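Local coordinates for SnoaL-like domain-containing protein (PDB 4GB5) that is of unknown function but folds as a SnoaL-like domain of the NTF2 clan, three copies of which form the assembly, at residues A78-V83 with H94-A99; G119-E124 with S135-T140. One frame throughout, in Å; residues are numbered along the deposited sequence.

Interaction 1: residues A78-V83 with H94-A99; sequences AITGHV and HAHVRA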
loop_
_atom_site.group_PDB
_atom_site.type_symbol
_atom_site.label_atom_id
_atom_site.label_comp_id
_atom_site.label_asym_id
_atom_site.label_seq_id
_atom_site.Cartn_x
_atom_site.Cartn_y
_atom_site.Cartn_z
ATOM N N ALA A 78 2.561 0.223 -5.907
ATOM C CA ALA A 78 1.818 0.003 -4.675
ATOM C C ALA A 78 0.430 0.588 -4.871
ATOM O O ALA A 78 0.255 1.822 -4.886
ATOM C CB ALA A 78 2.540 0.672 -3.533
ATOM N N ILE A 79 -0.553 -0.279 -5.016
ATOM C CA ILE A 79 -1.955 0.117 -5.289
ATOM C C ILE A 79 -2.769 -0.158 -4.034
ATOM O O ILE A 79 -2.788 -1.276 -3.499
ATOM C CB ILE A 79 -2.506 -0.618 -6.506
ATOM C CG1 ILE A 79 -1.527 -0.471 -7.673
ATOM C CG2 ILE A 79 -3.918 -0.162 -6.853
ATOM C CD1 ILE A 79 -1.954 -1.175 -8.927
ATOM N N THR A 80 -3.442 0.885 -3.555
ATOM C CA THR A 80 -4.106 0.844 -2.276
ATOM C C THR A 80 -5.430 1.575 -2.322
ATOM O O THR A 80 -5.735 2.306 -3.290
ATOM C CB THR A 80 -3.235 1.540 -1.207
ATOM O OG1 THR A 80 -3.025 2.923 -1.555
ATOM C CG2 THR A 80 -1.922 0.880 -1.061
ATOM N N GLY A 81 -6.263 1.422 -1.297
ATOM C CA GLY A 81 -7.417 2.308 -1.172
ATOM C C GLY A 81 -8.524 2.089 -2.185
ATOM O O GLY A 81 -9.196 3.029 -2.591
ATOM N N HIS A 82 -8.786 0.842 -2.552
ATOM C CA HIS A 82 -9.762 0.519 -3.600
ATOM C C HIS A 82 -11.170 0.912 -3.195
ATOM O O HIS A 82 -11.644 0.524 -2.131
ATOM C CB HIS A 82 -9.716 -0.974 -3.951
ATOM C CG HIS A 82 -8.331 -1.495 -4.109
ATOM N ND1 HIS A 82 -7.536 -1.773 -3.015
ATOM C CD2 HIS A 82 -7.609 -1.812 -5.207
ATOM C CE1 HIS A 82 -6.382 -2.243 -3.447
ATOM N NE2 HIS A 82 -6.385 -2.247 -4.767
ATOM N N VAL A 83 -11.862 1.648 -4.068
ATOM C CA VAL A 83 -13.247 2.031 -3.882
ATOM C C VAL A 83 -13.981 1.442 -5.081
ATOM O O VAL A 83 -13.767 1.871 -6.230
ATOM C CB VAL A 83 -13.365 3.524 -3.854
ATOM C CG1 VAL A 83 -14.809 3.941 -3.712
ATOM C CG2 VAL A 83 -12.528 4.163 -2.749
ATOM N N HIS A 94 -11.932 3.100 -8.172
ATOM C CA HIS A 94 -11.010 4.192 -7.916
ATOM C C HIS A 94 -9.977 3.696 -6.935
ATOM O O HIS A 94 -10.337 3.078 -5.915
ATOM C CB HIS A 94 -11.751 5.391 -7.350
ATOM C CG HIS A 94 -10.870 6.449 -6.790
ATOM N ND1 HIS A 94 -10.381 7.477 -7.573
ATOM C CD2 HIS A 94 -10.431 6.681 -5.535
ATOM C CE1 HIS A 94 -9.648 8.286 -6.815
ATOM N NE2 HIS A 94 -9.629 7.801 -5.585
ATOM N N ALA A 95 -8.716 3.964 -7.189
ATOM C CA ALA A 95 -7.677 3.523 -6.251
ATOM C C ALA A 95 -6.524 4.492 -6.223
ATOM O O ALA A 95 -6.306 5.234 -7.184
ATOM C CB ALA A 95 -7.178 2.083 -6.571
ATOM N N HIS A 96 -5.751 4.429 -5.149
ATOM C CA HIS A 96 -4.457 5.108 -5.093
ATOM C C HIS A 96 -3.367 4.244 -5.722
ATOM O O HIS A 96 -3.377 3.006 -5.603
ATOM C CB HIS A 96 -4.057 5.312 -3.635
ATOM C CG HIS A 96 -4.612 6.531 -2.985
ATOM N ND1 HIS A 96 -5.968 6.798 -2.883
ATOM C CD2 HIS A 96 -3.978 7.581 -2.402
ATOM C CE1 HIS A 96 -6.136 7.968 -2.287
ATOM N NE2 HIS A 96 -4.945 8.464 -1.985
ATOM N N VAL A 97 -2.413 4.904 -6.368
ATOM C CA VAL A 97 -1.208 4.258 -6.853
ATOM C C VAL A 97 0.021 5.070 -6.588
ATOM O O VAL A 97 0.052 6.276 -6.802
ATOM C CB VAL A 97 -1.324 3.895 -8.374
ATOM C CG1 VAL A 97 -1.626 5.054 -9.232
ATOM C CG2 VAL A 97 -0.029 3.189 -8.869
ATOM N N ARG A 98 1.056 4.364 -6.141
ATOM C CA ARG A 98 2.409 4.893 -6.038
ATOM C C ARG A 98 3.315 4.013 -6.873
ATOM O O ARG A 98 3.523 2.831 -6.521
ATOM C CB ARG A 98 2.837 4.908 -4.575
ATOM C CG ARG A 98 4.235 5.532 -4.369
ATOM C CD ARG A 98 4.564 5.675 -2.890
ATOM N NE ARG A 98 5.696 6.521 -2.691
ATOM C CZ ARG A 98 6.964 6.193 -2.881
ATOM N NH1 ARG A 98 7.297 4.965 -3.255
ATOM N NH2 ARG A 98 7.900 7.068 -2.644
ATOM N N ALA A 99 3.850 4.552 -7.977
ATOM C CA ALA A 99 4.606 3.723 -8.938
ATOM C C ALA A 99 6.029 4.257 -8.991
ATOM O O ALA A 99 6.244 5.410 -9.362
ATOM C CB ALA A 99 3.989 3.774 -10.301
HETATM O O HOH W 1 -8.425 5.646 -3.090
#
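The antiparallel hairpin of strands 74-87 and 90-102 joins A78-V83 to H94-A99, with A78, T80 and V83 forming hydrogen-bonded pairs with R98, H96 and H94. The bond from A78 N to R98 O is nearly straight, 2.8 Å long with 179° at the hydrogen. Between T80 and V83 the register slips by one residue. G81 takes a positive phi of 71°, and H94 O accepts V83 N while H82 CA approaches the same oxygen at 3.5 Å. This is a beta bulge. Water 1 bridges the bulge to H96, 2.8 Å from G81 O and 2.7 Å from H96 ND1, lying in the imidazole plane and so helping to fix the ring's rotation. Beside it, T80 OG1 sits between its backbone N and carbonyl carbon (chi1 61°), which brings it to 3.3 Å from H96 CB. H96 NE2 bonds to D25 of the second subunit, T80 packs on T80 of both other subunits, and R98 reaches a bound phosphate and E100 of the second subunit. On the reverse face, I79 straddles two partners: CG2 meets A95 CB at 4.0 Å, while CG1 runs alongside V97 CG2 at 4.1 Å. The arrangement is that of a bulged beta hairpin in the sheet of an NTF2-like alpha+beta fold, with T80, H96 and R98 on the face that meets the other subunits and I79 on the face covered by helix 6-25.

Interaction 2: residues G119-E124 with S135-T140; sequences GFYDNE and SSVKLT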
loop_
_atom_site.group_PDB
_atom_site.type_symbol
_atom_site.label_atom_id
_atom_site.label_comp_id
_atom_site.label_asym_id
_atom_site.label_seq_id
_atom_site.Cartn_x
_atom_site.Cartn_y
_atom_site.Cartn_z
ATOM N N GLY A 119 -0.711 9.062 -7.656
ATOM C CA GLY A 119 -1.998 9.532 -8.129
ATOM C C GLY A 119 -2.997 8.408 -8.015
ATOM O O GLY A 119 -3.012 7.678 -7.017
ATOM N N PHE A 120 -3.867 8.326 -9.017
ATOM C CA PHE A 120 -5.070 7.499 -8.905
ATOM C C PHE A 120 -5.347 6.731 -10.174
ATOM O O PHE A 120 -5.081 7.196 -11.270
ATOM C CB PHE A 120 -6.267 8.390 -8.625
ATOM C CG PHE A 120 -6.020 9.409 -7.580
ATOM C CD1 PHE A 120 -5.550 10.672 -7.906
ATOM C CD2 PHE A 120 -6.199 9.069 -6.258
ATOM C CE1 PHE A 120 -5.260 11.605 -6.933
ATOM C CE2 PHE A 120 -5.906 9.995 -5.263
ATOM C CZ PHE A 120 -5.436 11.272 -5.605
ATOM N N TYR A 121 -5.909 5.540 -10.002
ATOM C CA TYR A 121 -6.567 4.834 -11.080
ATOM C C TYR A 121 -8.047 5.092 -10.957
ATOM O O TYR A 121 -8.598 5.088 -9.846
ATOM C CB TYR A 121 -6.326 3.314 -11.019
ATOM C CG TYR A 121 -4.912 2.935 -11.358
ATOM C CD1 TYR A 121 -4.357 3.244 -12.597
ATOM C CD2 TYR A 121 -4.121 2.251 -10.448
ATOM C CE1 TYR A 121 -3.050 2.899 -12.892
ATOM C CE2 TYR A 121 -2.852 1.896 -10.754
ATOM C CZ TYR A 121 -2.300 2.239 -11.929
ATOM O OH TYR A 121 -0.980 1.873 -12.222
ATOM N N ASP A 122 -8.694 5.290 -12.119
ATOM C CA ASP A 122 -10.136 5.326 -12.213
ATOM C C ASP A 122 -10.507 4.418 -13.376
ATOM O O ASP A 122 -10.456 4.793 -14.541
ATOM C CB ASP A 122 -10.675 6.726 -12.358
ATOM C CG ASP A 122 -10.450 7.549 -11.119
ATOM O OD1 ASP A 122 -11.243 7.385 -10.154
ATOM O OD2 ASP A 122 -9.463 8.308 -11.088
ATOM N N ASN A 123 -10.734 3.155 -13.020
ATOM C CA ASN A 123 -10.769 2.054 -13.957
ATOM C C ASN A 123 -12.155 1.446 -14.054
ATOM O O ASN A 123 -13.015 1.724 -13.220
ATOM C CB ASN A 123 -9.802 0.970 -13.479
ATOM C CG ASN A 123 -8.361 1.346 -13.659
ATOM O OD1 ASN A 123 -8.039 2.474 -14.040
ATOM N ND2 ASN A 123 -7.445 0.398 -13.340
ATOM N N GLU A 124 -12.380 0.651 -15.093
ATOM C CA GLU A 124 -13.593 -0.141 -15.241
ATOM C C GLU A 124 -13.244 -1.603 -15.351
ATOM O O GLU A 124 -12.184 -1.977 -15.884
ATOM C CB GLU A 124 -14.439 0.303 -16.459
ATOM C CG GLU A 124 -14.910 1.746 -16.337
ATOM C CD GLU A 124 -15.541 2.349 -17.585
ATOM O OE1 GLU A 124 -15.518 1.722 -18.653
ATOM O OE2 GLU A 124 -16.048 3.482 -17.487
ATOM N N SER A 135 -11.198 -3.506 -18.081
ATOM C CA SER A 135 -11.521 -3.104 -19.453
ATOM C C SER A 135 -11.117 -1.677 -19.785
ATOM O O SER A 135 -11.009 -1.331 -20.948
ATOM C CB SER A 135 -13.026 -3.247 -19.704
ATOM O OG SER A 135 -13.740 -2.539 -18.695
ATOM N N SER A 136 -10.910 -0.848 -18.771
ATOM C CA SER A 136 -10.433 0.491 -18.973
ATOM C C SER A 136 -9.505 0.875 -17.832
ATOM O O SER A 136 -9.836 0.678 -16.652
ATOM C CB SER A 136 -11.619 1.467 -19.019
ATOM O OG SER A 136 -11.175 2.796 -19.081
ATOM N N VAL A 137 -8.342 1.434 -18.162
ATOM C CA VAL A 137 -7.386 1.920 -17.173
ATOM C C VAL A 137 -7.170 3.406 -17.406
ATOM O O VAL A 137 -6.881 3.821 -18.553
ATOM C CB VAL A 137 -6.031 1.205 -17.312
ATOM C CG1 VAL A 137 -4.995 1.726 -16.323
ATOM C CG2 VAL A 137 -6.211 -0.280 -17.143
ATOM N N LYS A 138 -7.320 4.191 -16.362
ATOM C CA LYS A 138 -7.054 5.611 -16.446
ATOM C C LYS A 138 -6.226 6.033 -15.250
ATOM O O LYS A 138 -6.631 5.836 -14.103
ATOM C CB LYS A 138 -8.324 6.416 -16.484
ATOM C CG LYS A 138 -8.090 7.912 -16.447
ATOM C CD LYS A 138 -9.409 8.650 -16.516
ATOM C CE LYS A 138 -9.270 10.167 -16.439
ATOM N NZ LYS A 138 -10.645 10.812 -16.460
ATOM N N LEU A 139 -5.059 6.618 -15.515
ATOM C CA LEU A 139 -4.172 7.043 -14.506
ATOM C C LEU A 139 -4.165 8.560 -14.487
ATOM O O LEU A 139 -3.868 9.160 -15.496
ATOM C CB LEU A 139 -2.778 6.537 -14.830
ATOM C CG LEU A 139 -1.620 7.108 -14.025
ATOM C CD1 LEU A 139 -1.801 6.712 -12.577
ATOM C CD2 LEU A 139 -0.243 6.677 -14.577
ATOM N N THR A 140 -4.459 9.145 -13.334
ATOM C CA THR A 140 -4.386 10.594 -13.095
ATOM C C THR A 140 -3.261 10.845 -12.077
ATOM O O THR A 140 -3.348 10.419 -10.928
ATOM C CB THR A 140 -5.728 11.109 -12.568
ATOM O OG1 THR A 140 -6.777 10.887 -13.522
ATOM C CG2 THR A 140 -5.650 12.628 -12.325
HETATM O O HOH W 2 -7.658 8.455 -13.040
HETATM O O HOH W 3 -11.622 4.217 -16.888
#
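E124, T140 and K138 lose the most surface where G119-E124 runs antiparallel to S135-T140. E124 N donates to S136 O at 3.0 Å, and E124 CB lies against S136 CB. E124 O accepts S135 N at 2.9 Å and, weakly, S136 N and S135 OG; two serines facing one glutamate make a classic beta bulge. At the other end T140 O takes F120 N, and T140 OG1 lies 2.6 Å from water 2, which also bonds to K138 O and D122 OD2; the other carboxylate oxygen, D122 OD1, is hydrogen-bonded to H94. K138 CB packs against D122 O at 3.3 Å. K138 O accepts D122 N at 2.9 Å, but K138 N turns to a side chain: N123 OD1 receives it at 3.0 Å with 162° at the hydrogen, the donor tilted 34° from the amide plane. N123 reaches it with CG anti to its own carbonyl carbon (chi1 -72°), the amide lying alongside V137. An alanine in place of N123 would remove the amide and is likely to leave K138 N without its acceptor in mid-strand. On the face that N123 shares with V137, Y121 CE1 meets L139 CD1 at 4.0 Å. That face is mostly apolar, yet its N123 amide serves K138 N; on the other, water 3, shared with S136 OG, serves D122 O at 2.7 Å. The D122-K138 pairing thus relies on a side chain and a water where a second backbone bond would otherwise be.

Overall arrangement
Interactions 1 and 2 are successive hairpins of one sheet, their centres about 10 Å apart, joined where strand 90-102 lies beside strand 114-128. Three approaches give the evidence: A95 O to Y121 N at 2.9 Å and H94 ND1 to D122 OD1 at 2.7 Å, both probable hydrogen bonds, and V97 CB against Y121 CE2 at 3.5 Å. F120 adds ring contacts, its plane about 20° from that of H94 and edge-to-face with H96. I79, V97 and Y121 share the sheet face under helix 6-25, whereas H94, H96 and F120 lie on the face toward the second subunit. No active site is established, and the phosphate at R98 and triethylene glycol at K138 probably came from crystallisation.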